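PDB 3L84: transketolase from Campylobacter jejuni, which belongs to the transketolase family of thiamine diphosphate-binding enzymes, with two domains of the THDP-binding clan followed by a smaller C-terminal domain. Local coordinates for residues 242-245 against 249-252. Sequence-based numbering, arbitrary orientation.
Sequences IAKG and LEGS
Ile-242 meets the type II beta turn of Leu-249 to Ser-252 with both backbone and side chain. Its carbonyl O accepts a hydrogen bond from Gly-251 N at 2.9 Å, nearly straight (174° at the hydrogen), and the CA of Glu-250 adds a weaker C-H...O contact to the same oxygen. Its CG1 stands anti to the backbone N (chi1 -163°), leaving the CG2 methyl in van der Waals contact 3.6 Å from Ser-252 O, an oxygen hydrogen-bonded to the hydroxyl of Ser-255. Ala-243 directs its methyl at the turn, where CB sits 3.5 Å from Leu-249 O, the carbonyl that closes the turn by accepting Ser-252 N. The Ala-243 carbonyl O lies 3.4 Å from CG of Glu-250. Lys-244 bends at chi2, and its CD lies 3.8 Å above OE2 of Glu-250 as the two chains cross at a slant; NZ stops 4.5 Å from OE2, too far for a salt bridge, and a water spans the gap, accepting from NZ and donating to OE2. Gly-245 N then reaches OE2 at 2.8 Å, approaching the anti side of the carboxylate 18° out of its plane. The Gly-245 N to OE2 and Gly-251 N to Ile-242 O bonds join two nearby parts of the loop between strand 234-239 and helix 262-272. OE2 thus receives two hydrogen bonds, and with the lysine charge nearby they probably favour the ionised carboxylate.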
loop_
_atom_site.group_PDB
_atom_site.type_symbol
_atom_site.label_atom_id
_atom_site.label_comp_id
_atom_site.label_asym_id
_atom_site.label_seq_id
_atom_site.Cartn_x
_atom_site.Cartn_y
_atom_site.Cartn_z
ATOM N N ILE A 242 24.371 -11.714 -14.108
ATOM C CA ILE A 242 23.491 -12.669 -13.456
ATOM C C ILE A 242 23.941 -14.082 -13.875
ATOM O O ILE A 242 24.375 -14.307 -14.990
ATOM C CB ILE A 242 22.003 -12.423 -13.744
ATOM C CG1 ILE A 242 21.150 -13.168 -12.709
ATOM C CG2 ILE A 242 21.596 -12.788 -15.189
ATOM C CD1 ILE A 242 19.657 -12.864 -12.825
ATOM N N ALA A 243 23.918 -14.994 -12.911
ATOM C CA ALA A 243 24.366 -16.373 -13.142
ATOM C C ALA A 243 25.841 -16.444 -13.564
ATOM O O ALA A 243 26.273 -17.333 -14.293
ATOM C CB ALA A 243 23.448 -17.089 -14.132
ATOM N N LYS A 244 26.621 -15.486 -13.091
ATOM C CA LYS A 244 28.078 -15.515 -13.325
ATOM C C LYS A 244 28.662 -16.871 -12.968
ATOM O O LYS A 244 28.421 -17.394 -11.884
ATOM C CB LYS A 244 28.774 -14.423 -12.516
ATOM C CG LYS A 244 30.310 -14.367 -12.658
ATOM C CD LYS A 244 30.781 -13.845 -14.023
ATOM C CE LYS A 244 32.269 -13.693 -14.054
ATOM N NZ LYS A 244 32.740 -13.220 -15.397
ATOM N N GLY A 245 29.357 -17.473 -13.919
ATOM C CA GLY A 245 29.952 -18.791 -13.739
ATOM C C GLY A 245 29.152 -19.905 -14.378
ATOM O O GLY A 245 29.659 -21.047 -14.474
ATOM N N LEU A 249 23.927 -19.760 -19.322
ATOM C CA LEU A 249 22.930 -18.977 -18.571
ATOM C C LEU A 249 23.444 -17.642 -18.065
ATOM O O LEU A 249 22.663 -16.863 -17.518
ATOM C CB LEU A 249 22.313 -19.793 -17.425
ATOM C CG LEU A 249 21.335 -20.865 -17.909
ATOM C CD1 LEU A 249 20.795 -21.621 -16.723
ATOM C CD2 LEU A 249 20.193 -20.248 -18.705
ATOM N N GLU A 250 24.725 -17.332 -18.276
ATOM C CA GLU A 250 25.231 -16.020 -17.901
ATOM C C GLU A 250 24.445 -14.939 -18.599
ATOM O O GLU A 250 24.281 -14.956 -19.827
ATOM C CB GLU A 250 26.703 -15.836 -18.241
ATOM C CG GLU A 250 27.651 -16.540 -17.306
ATOM C CD GLU A 250 29.096 -16.053 -17.382
ATOM O OE1 GLU A 250 29.484 -15.263 -18.298
ATOM O OE2 GLU A 250 29.885 -16.497 -16.533
ATOM N N GLY A 251 23.982 -13.963 -17.825
ATOM C CA GLY A 251 23.270 -12.833 -18.388
ATOM C C GLY A 251 21.830 -13.136 -18.732
ATOM O O GLY A 251 21.130 -12.261 -19.240
ATOM N N SER A 252 21.355 -14.347 -18.472
ATOM C CA SER A 252 20.001 -14.720 -18.883
ATOM C C SER A 252 18.970 -14.415 -17.804
ATOM O O SER A 252 19.102 -14.856 -16.666
ATOM C CB SER A 252 19.931 -16.208 -19.184
ATOM O OG SER A 252 18.589 -16.570 -19.506
HETATM O O HOH W 1 32.479 -15.915 -16.511
#